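Replication protein B (Plasmid RSF1010, PDB 3H20) acts as the primase of a broad-host-range plasmid, synthesising short primers on single-stranded DNA from which leading-strand replication can begin. Local coordinates at residues 52-55 and 56-59; 179-182 and 183-186; 188-191 and 192-196. All blocks are in the same frame, centred on the assembly; numbering follows the deposited sequence.

Along the chain the contacts come in the order 1, 2, 3, and all are local. Contact 1 closes helix 48-56 and leads into strand 59-65, an inner strand of a four-stranded antiparallel sheet. Contacts 2 and 3 are neighbouring parts of one long helix, 179-206, with centres about 14 Å apart. From contact 1 the centres lie about 39 Å from contact 2 and about 46 Å from contact 3, which is on the opposite side of the chain's centre. Contacts 2 and 3 both rest one side on helix 117-130. Helix 179-206 thus begins packed against the N-terminal primase part, and the chain then leads on to the C-terminal helices.

Contact 1: residues 52-55 and 56-59; sequences KRMN and AQGN
Gly58 N and Asn59 N fold back onto the last turn of helix 48-56 and end it with a Schellman motif. Gly58 N bonds to Asn55 O at 3.1 Å, and Asn59 N to Met54 O at 3.1 Å. Gly58 makes the reversal with a phi of 104°, where a CB would collide with the carbonyl oxygen of the residue before, so glycine suits the place. Just before the turn, Ala56 N still keeps its helical bond to Lys52 O at 2.9 Å, whereas Gln57 N makes weak bonds to Arg53 O and Met54 O.

Two side-chain amides add to these backbone bonds. Asn59 ND2 reaches Met54 O at 2.8 Å from the same face of the carbonyl plane as Asn59 N, so one residue grips the oxygen twice. With CG anti to the backbone N (chi1 -172°), Asn55 sends ND2 almost straight to Asn59 O, 2.9 Å away, while its OD1 accepts from Thr150 N. A leucine in place of Asn55 would probably leave Thr150 N and Asn59 O without these partners in a buried spot.

On the exposed side, Gln57 NE2 sits over the centre of one face of the Arg53 guanidinium, their planes 59° apart. Met54 O and Asn55 O thus find donors in the turn itself; the Asn55 amide, bonded through both OD1 and ND2, has its rotation fixed, and that of Asn59 is restrained by Met54 O.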
ATOM      1  N   LYS A  52      20.543  18.609 -18.073  1.00 29.73           N
ATOM      2  CA  LYS A  52      20.932  19.970 -17.661  1.00 30.58           C
ATOM      3  C   LYS A  52      20.019  21.051 -18.246  1.00 30.53           C
ATOM      4  O   LYS A  52      19.680  22.008 -17.557  1.00 30.43           O
ATOM      5  CB  LYS A  52      22.365  20.283 -18.071  1.00 31.09           C
ATOM      6  CG  LYS A  52      23.412  19.469 -17.358  1.00 33.20           C
ATOM      7  CD  LYS A  52      24.618  19.366 -18.255  1.00 39.04           C
ATOM      8  CE  LYS A  52      25.755  20.189 -17.741  1.00 42.23           C
ATOM      9  NZ  LYS A  52      26.640  19.325 -16.919  1.00 43.95           N
ATOM     10  N   ARG A  53      19.644  20.908 -19.515  1.00 30.69           N
ATOM     11  CA  ARG A  53      18.684  21.836 -20.151  1.00 30.67           C
ATOM     12  C   ARG A  53      17.380  21.861 -19.352  1.00 30.64           C
ATOM     13  O   ARG A  53      16.890  22.929 -18.963  1.00 30.17           O
ATOM     14  CB  ARG A  53      18.429  21.437 -21.616  1.00 30.90           C
ATOM     15  CG  ARG A  53      17.275  22.203 -22.323  1.00 31.31           C
ATOM     16  CD  ARG A  53      17.205  21.855 -23.814  1.00 31.68           C
ATOM     17  NE  ARG A  53      16.151  22.587 -24.522  1.00 34.36           N
ATOM     18  CZ  ARG A  53      16.291  23.809 -25.030  1.00 34.63           C
ATOM     19  NH1 ARG A  53      17.448  24.452 -24.909  1.00 35.73           N
ATOM     20  NH2 ARG A  53      15.274  24.392 -25.659  1.00 36.26           N
ATOM     21  N   MET A  54      16.838  20.673 -19.092  1.00 30.38           N
ATOM     22  CA  MET A  54      15.582  20.528 -18.356  1.00 30.57           C
ATOM     23  C   MET A  54      15.667  21.109 -16.934  1.00 29.99           C
ATOM     24  O   MET A  54      14.730  21.783 -16.477  1.00 29.19           O
ATOM     25  CB  MET A  54      15.151  19.051 -18.329  1.00 30.86           C
ATOM     26  CG  MET A  54      14.700  18.481 -19.695  1.00 32.68           C
ATOM     27  SD  MET A  54      13.195  19.261 -20.328  1.00 38.28           S
ATOM     28  CE  MET A  54      13.835  20.464 -21.478  1.00 38.46           C
ATOM     29  N   ASN A  55      16.792  20.854 -16.259  1.00 29.51           N
ATOM     30  CA  ASN A  55      17.079  21.376 -14.906  1.00 29.75           C
ATOM     31  C   ASN A  55      17.105  22.912 -14.907  1.00 29.66           C
ATOM     32  O   ASN A  55      16.498  23.559 -14.052  1.00 29.28           O
ATOM     33  CB  ASN A  55      18.411  20.771 -14.391  1.00 29.66           C
ATOM     34  CG  ASN A  55      18.717  21.086 -12.910  1.00 30.75           C
ATOM     35  OD1 ASN A  55      19.861  21.417 -12.571  1.00 30.28           O
ATOM     36  ND2 ASN A  55      17.720  20.951 -12.026  1.00 29.57           N
ATOM     37  N   ALA A  56      17.801  23.493 -15.880  1.00 30.14           N
ATOM     38  CA  ALA A  56      17.831  24.959 -16.032  1.00 30.55           C
ATOM     39  C   ALA A  56      16.431  25.543 -16.281  1.00 30.97           C
ATOM     40  O   ALA A  56      16.151  26.692 -15.912  1.00 30.96           O
ATOM     41  CB  ALA A  56      18.777  25.354 -17.147  1.00 30.74           C
ATOM     42  N   GLN A  57      15.557  24.753 -16.902  1.00 31.04           N
ATOM     43  CA  GLN A  57      14.195  25.202 -17.217  1.00 32.18           C
ATOM     44  C   GLN A  57      13.190  24.930 -16.083  1.00 31.65           C
ATOM     45  O   GLN A  57      11.981  25.103 -16.262  1.00 31.92           O
ATOM     46  CB  GLN A  57      13.723  24.601 -18.548  1.00 31.89           C
ATOM     47  CG  GLN A  57      14.497  25.125 -19.768  1.00 33.66           C
ATOM     48  CD  GLN A  57      14.050  24.502 -21.082  1.00 34.07           C
ATOM     49  OE1 GLN A  57      13.433  23.437 -21.098  1.00 37.41           O
ATOM     50  NE2 GLN A  57      14.363  25.168 -22.194  1.00 36.25           N
ATOM     51  N   GLY A  58      13.698  24.523 -14.920  1.00 31.27           N
ATOM     52  CA  GLY A  58      12.873  24.397 -13.710  1.00 30.99           C
ATOM     53  C   GLY A  58      12.479  22.990 -13.281  1.00 30.75           C
ATOM     54  O   GLY A  58      11.618  22.823 -12.407  1.00 30.49           O
ATOM     55  N   ASN A  59      13.103  21.981 -13.887  1.00 30.53           N
ATOM     56  CA  ASN A  59      12.821  20.566 -13.585  1.00 30.68           C
ATOM     57  C   ASN A  59      13.768  19.947 -12.541  1.00 30.97           C
ATOM     58  O   ASN A  59      14.993  20.122 -12.628  1.00 31.07           O
ATOM     59  CB  ASN A  59      12.877  19.725 -14.875  1.00 30.75           C
ATOM     60  CG  ASN A  59      11.761  20.068 -15.859  1.00 31.59           C
ATOM     61  OD1 ASN A  59      10.659  19.520 -15.779  1.00 33.38           O
ATOM     62  ND2 ASN A  59      12.042  20.973 -16.789  1.00 30.58           N
TER

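Contact 2: residues 179-182 and 183-186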
ATOM      1  N   GLY A 179      23.323  -6.294   6.003  1.00 31.93           N
ATOM      2  CA  GLY A 179      22.530  -6.679   4.819  1.00 32.17           C
ATOM      3  C   GLY A 179      21.905  -8.070   4.899  1.00 32.03           C
ATOM      4  O   GLY A 179      20.674  -8.198   4.856  1.00 32.57           O
ATOM      5  N   PRO A 180      22.736  -9.131   4.976  1.00 31.73           N
ATOM      6  CA  PRO A 180      22.178 -10.480   5.126  1.00 31.01           C
ATOM      7  C   PRO A 180      21.185 -10.595   6.294  1.00 30.76           C
ATOM      8  O   PRO A 180      20.146 -11.237   6.144  1.00 29.80           O
ATOM      9  CB  PRO A 180      23.424 -11.340   5.375  1.00 30.81           C
ATOM     10  CG  PRO A 180      24.506 -10.606   4.670  1.00 31.65           C
ATOM     11  CD  PRO A 180      24.208  -9.162   4.889  1.00 31.45           C
ATOM     12  N   ALA A 181      21.493  -9.953   7.426  1.00 30.85           N
ATOM     13  CA  ALA A 181      20.614  -9.949   8.613  1.00 30.83           C
ATOM     14  C   ALA A 181      19.266  -9.239   8.390  1.00 31.38           C
ATOM     15  O   ALA A 181      18.230  -9.681   8.900  1.00 30.75           O
ATOM     16  CB  ALA A 181      21.353  -9.355   9.829  1.00 30.85           C
ATOM     17  N   LEU A 182      19.275  -8.134   7.644  1.00 31.56           N
ATOM     18  CA  LEU A 182      18.040  -7.427   7.316  1.00 31.87           C
ATOM     19  C   LEU A 182      17.138  -8.240   6.360  1.00 32.54           C
ATOM     20  O   LEU A 182      15.905  -8.194   6.478  1.00 33.22           O
ATOM     21  CB  LEU A 182      18.353  -6.061   6.703  1.00 32.02           C
ATOM     22  CG  LEU A 182      18.902  -4.996   7.657  1.00 31.72           C
ATOM     23  CD1 LEU A 182      19.642  -3.939   6.832  1.00 32.43           C
ATOM     24  CD2 LEU A 182      17.804  -4.375   8.512  1.00 30.92           C
ATOM     25  N   VAL A 183      17.757  -8.956   5.422  1.00 32.03           N
ATOM     26  CA  VAL A 183      17.048  -9.891   4.529  1.00 32.24           C
ATOM     27  C   VAL A 183      16.415 -11.036   5.349  1.00 32.51           C
ATOM     28  O   VAL A 183      15.254 -11.411   5.124  1.00 32.02           O
ATOM     29  CB  VAL A 183      17.982 -10.459   3.420  1.00 31.90           C
ATOM     30  CG1 VAL A 183      17.283 -11.564   2.604  1.00 31.72           C
ATOM     31  CG2 VAL A 183      18.447  -9.338   2.469  1.00 32.55           C
ATOM     32  N   GLN A 184      17.170 -11.569   6.306  1.00 32.62           N
ATOM     33  CA  GLN A 184      16.648 -12.603   7.208  1.00 33.60           C
ATOM     34  C   GLN A 184      15.462 -12.080   8.023  1.00 33.72           C
ATOM     35  O   GLN A 184      14.447 -12.773   8.149  1.00 33.41           O
ATOM     36  CB  GLN A 184      17.719 -13.082   8.181  1.00 33.88           C
ATOM     37  CG  GLN A 184      18.795 -13.945   7.601  1.00 35.82           C
ATOM     38  CD  GLN A 184      19.905 -14.225   8.610  1.00 38.97           C
ATOM     39  OE1 GLN A 184      20.975 -13.625   8.537  1.00 41.32           O
ATOM     40  NE2 GLN A 184      19.655 -15.136   9.554  1.00 38.49           N
ATOM     41  N   GLN A 185      15.614 -10.874   8.583  1.00 33.64           N
ATOM     42  CA  GLN A 185      14.584 -10.239   9.434  1.00 34.13           C
ATOM     43  C   GLN A 185      13.279 -10.023   8.667  1.00 34.15           C
ATOM     44  O   GLN A 185      12.189 -10.318   9.175  1.00 34.30           O
ATOM     45  CB  GLN A 185      15.099  -8.898   9.988  1.00 34.12           C
ATOM     46  CG  GLN A 185      14.094  -8.117  10.837  1.00 33.52           C
ATOM     47  CD  GLN A 185      14.657  -6.798  11.342  1.00 33.82           C
ATOM     48  OE1 GLN A 185      15.155  -5.985  10.568  1.00 32.77           O
ATOM     49  NE2 GLN A 185      14.581  -6.585  12.649  1.00 32.27           N
ATOM     50  N   ALA A 186      13.397  -9.495   7.451  1.00 33.54           N
ATOM     51  CA  ALA A 186      12.248  -9.278   6.577  1.00 33.43           C
ATOM     52  C   ALA A 186      11.504 -10.585   6.312  1.00 33.52           C
ATOM     53  O   ALA A 186      10.271 -10.617   6.342  1.00 33.24           O
ATOM     54  CB  ALA A 186      12.687  -8.628   5.260  1.00 33.07           C
TER
HETATM   55  O   HOH W   1      14.638  -6.047   7.922  1.00 27.13           O
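Gly179 O, Pro180 O, Ala181 O and Leu182 O each accept the N-H four residues on, from Val183, Gln184, Gln185 and Ala186 in turn, in regular alpha-helical bonds of 2.9 to 3.1 Å. Proline, which has no N-H to offer, suits position 180 because the N-H groups of a helix's first turn have no helical carbonyl four residues back to bond to. Its own carbonyl is lined by a side chain: Gln184, with CG anti to the carbonyl carbon (chi1 -73°), runs back past it, Gln184 CG lying 3.4 Å from Pro180 O. The amide oxygen then rests 3.7 Å from the backbone, Gln184 OE1 against Ala181 CA, and this polar chain stays on the exposed side. Val183 lays CG2 near the carbonyl of the first residue, Val183 CG2 to Gly179 O being 3.5 Å.

These residues form the first two turns of helix 179-206, which has a buried and an exposed side. Leu182 and Val183 pack on Val111, and Leu182 also on Arg92, while the small Ala186 lies close against Leu119, Gln122 and Ile123 of helix 117-130.

Leu182 and Gln185 lie side by side and point the same way. Gln185 CG is anti to the backbone N (chi1 177°) and the rest of the chain is extended, which brings Gln185 OE1 to 3.7 Å from Leu182 CD2. A water bridges the pair, giving one hydrogen to Gln185 OE1 at 2.7 Å and the other to Leu182 O at 2.9 Å. Leu182 O also takes the helical bond from Ala186 N; the Gln185 side chain touches Thr126 of helix 117-130, and the water probably limits the turning of its amide.

Contact 3: residues 188-191 and 192-196; sequences QQIE and QAQRQ
The Arg195 guanidinium carries Glu191 O and Gln192 CA over one of its faces, both offset toward the rim, and meets a water at its edge, in its own plane. Glu191 O stands 3.6 Å above that plane. Arg195 NH2 donates to the water at 3.0 Å, and the water in turn gives a hydrogen to Gln188 O at 2.6 Å, linking the folded-back arginine to a carbonyl seven residues earlier, about two turns back along the helix. Arg195 CG, anti to the carbonyl carbon (chi1 -73°), passes 3.4 Å from Glu191 O; the bend further out, at chi3 (-62°), then turns the guanidinium back over the helix. That oxygen also takes the regular bond from Arg195 N, and the positive charge above it probably adds a favourable attraction. The Glu191 carboxylate makes no salt bridge here, its OE1 staying 5.0 Å from Arg195 NH1.

This is the middle of the long helix 179-206, with a sheltered side and a polar one. On the sheltered side Ile190 packs on Glu118 and Leu119 of helix 117-130, and Gln189 OE1 accepts from Gln122 NE2; a branched aliphatic and an amide both fit such a partly covered seam. Glu191, Gln194 and Arg195, long and polar, suit the exposed side.

Gln194 leans back over the preceding turn, its CG 3.3 Å from Ile190 O. Its extended chain carries Gln194 OE1 to 3.9 Å from Glu191 CA.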
ATOM      1  N   GLN A 188      11.515 -13.311   8.194  1.00 34.17           N
ATOM      2  CA  GLN A 188      10.897 -13.676   9.477  1.00 34.50           C
ATOM      3  C   GLN A 188       9.600 -12.911   9.751  1.00 34.37           C
ATOM      4  O   GLN A 188       8.608 -13.486  10.216  1.00 33.94           O
ATOM      5  CB  GLN A 188      11.893 -13.463  10.626  1.00 35.39           C
ATOM      6  CG  GLN A 188      13.025 -14.479  10.650  1.00 36.71           C
ATOM      7  CD  GLN A 188      12.543 -15.868  11.018  1.00 40.63           C
ATOM      8  OE1 GLN A 188      12.302 -16.710  10.151  1.00 43.04           O
ATOM      9  NE2 GLN A 188      12.385 -16.112  12.308  1.00 42.06           N
ATOM     10  N   GLN A 189       9.609 -11.613   9.463  1.00 33.91           N
ATOM     11  CA  GLN A 189       8.418 -10.770   9.625  1.00 33.93           C
ATOM     12  C   GLN A 189       7.285 -11.164   8.676  1.00 33.99           C
ATOM     13  O   GLN A 189       6.112 -11.159   9.063  1.00 33.48           O
ATOM     14  CB  GLN A 189       8.782  -9.295   9.434  1.00 33.87           C
ATOM     15  CG  GLN A 189       9.638  -8.739  10.570  1.00 34.01           C
ATOM     16  CD  GLN A 189      10.213  -7.372  10.263  1.00 35.18           C
ATOM     17  OE1 GLN A 189      10.327  -6.982   9.104  1.00 35.55           O
ATOM     18  NE2 GLN A 189      10.590  -6.638  11.309  1.00 35.42           N
ATOM     19  N   ILE A 190       7.637 -11.490   7.433  1.00 33.83           N
ATOM     20  CA  ILE A 190       6.656 -11.968   6.449  1.00 34.37           C
ATOM     21  C   ILE A 190       6.100 -13.341   6.862  1.00 34.35           C
ATOM     22  O   ILE A 190       4.887 -13.571   6.808  1.00 33.96           O
ATOM     23  CB  ILE A 190       7.245 -11.968   5.005  1.00 34.22           C
ATOM     24  CG1 ILE A 190       7.517 -10.524   4.552  1.00 34.91           C
ATOM     25  CG2 ILE A 190       6.312 -12.680   4.032  1.00 34.93           C
ATOM     26  CD1 ILE A 190       8.494 -10.371   3.361  1.00 34.79           C
ATOM     27  N   GLU A 191       6.984 -14.232   7.313  1.00 34.48           N
ATOM     28  CA  GLU A 191       6.575 -15.542   7.815  1.00 35.32           C
ATOM     29  C   GLU A 191       5.620 -15.430   9.006  1.00 35.00           C
ATOM     30  O   GLU A 191       4.657 -16.195   9.109  1.00 34.89           O
ATOM     31  CB  GLU A 191       7.799 -16.401   8.158  1.00 35.31           C
ATOM     32  CG  GLU A 191       8.561 -16.889   6.925  1.00 36.52           C
ATOM     33  CD  GLU A 191       9.749 -17.791   7.252  1.00 37.34           C
ATOM     34  OE1 GLU A 191      10.367 -17.631   8.330  1.00 40.31           O
ATOM     35  OE2 GLU A 191      10.071 -18.665   6.416  1.00 39.45           O
ATOM     36  N   GLN A 192       5.879 -14.463   9.883  1.00 34.80           N
ATOM     37  CA  GLN A 192       5.020 -14.195  11.034  1.00 35.32           C
ATOM     38  C   GLN A 192       3.629 -13.764  10.565  1.00 34.98           C
ATOM     39  O   GLN A 192       2.620 -14.299  11.031  1.00 34.69           O
ATOM     40  CB  GLN A 192       5.659 -13.126  11.932  1.00 35.70           C
ATOM     41  CG  GLN A 192       4.786 -12.616  13.068  1.00 38.04           C
ATOM     42  CD  GLN A 192       4.830 -13.501  14.293  1.00 40.80           C
ATOM     43  OE1 GLN A 192       3.839 -14.129  14.649  1.00 42.05           O
ATOM     44  NE2 GLN A 192       5.986 -13.548  14.955  1.00 43.83           N
ATOM     45  N   ALA A 193       3.591 -12.804   9.639  1.00 34.44           N
ATOM     46  CA  ALA A 193       2.336 -12.313   9.063  1.00 34.71           C
ATOM     47  C   ALA A 193       1.521 -13.444   8.442  1.00 34.64           C
ATOM     48  O   ALA A 193       0.296 -13.493   8.601  1.00 34.88           O
ATOM     49  CB  ALA A 193       2.617 -11.206   8.018  1.00 34.27           C
ATOM     50  N   GLN A 194       2.208 -14.351   7.749  1.00 34.58           N
ATOM     51  CA  GLN A 194       1.577 -15.504   7.109  1.00 35.01           C
ATOM     52  C   GLN A 194       0.998 -16.499   8.118  1.00 35.20           C
ATOM     53  O   GLN A 194      -0.052 -17.093   7.856  1.00 34.80           O
ATOM     54  CB  GLN A 194       2.567 -16.217   6.186  1.00 35.13           C
ATOM     55  CG  GLN A 194       2.914 -15.453   4.927  1.00 35.10           C
ATOM     56  CD  GLN A 194       3.907 -16.196   4.053  1.00 35.80           C
ATOM     57  OE1 GLN A 194       4.899 -16.744   4.543  1.00 37.28           O
ATOM     58  NE2 GLN A 194       3.652 -16.208   2.754  1.00 35.60           N
ATOM     59  N   ARG A 195       1.680 -16.684   9.256  1.00 35.35           N
ATOM     60  CA  ARG A 195       1.160 -17.519  10.348  1.00 36.01           C
ATOM     61  C   ARG A 195      -0.134 -16.939  10.917  1.00 36.01           C
ATOM     62  O   ARG A 195      -1.076 -17.682  11.204  1.00 35.96           O
ATOM     63  CB  ARG A 195       2.191 -17.703  11.474  1.00 35.98           C
ATOM     64  CG  ARG A 195       3.345 -18.642  11.132  1.00 36.03           C
ATOM     65  CD  ARG A 195       4.147 -19.057  12.371  1.00 37.47           C
ATOM     66  NE  ARG A 195       4.791 -17.927  13.048  1.00 39.93           N
ATOM     67  CZ  ARG A 195       5.971 -17.404  12.711  1.00 41.14           C
ATOM     68  NH1 ARG A 195       6.663 -17.893  11.687  1.00 41.10           N
ATOM     69  NH2 ARG A 195       6.460 -16.384  13.405  1.00 40.96           N
ATOM     70  N   GLN A 196      -0.174 -15.616  11.084  1.00 36.02           N
ATOM     71  CA  GLN A 196      -1.376 -14.938  11.578  1.00 36.33           C
ATOM     72  C   GLN A 196      -2.527 -15.039  10.580  1.00 36.14           C
ATOM     73  O   GLN A 196      -3.695 -15.151  10.976  1.00 36.19           O
ATOM     74  CB  GLN A 196      -1.085 -13.469  11.916  1.00 36.54           C
ATOM     75  CG  GLN A 196      -0.086 -13.261  13.048  1.00 37.32           C
ATOM     76  CD  GLN A 196      -0.456 -14.014  14.318  1.00 39.10           C
ATOM     77  OE1 GLN A 196      -1.575 -13.905  14.824  1.00 38.98           O
ATOM     78  NE2 GLN A 196       0.494 -14.786  14.838  1.00 40.78           N
TER
HETATM   79  O   HOH W   2       8.977 -15.320  12.090  1.00 31.31           O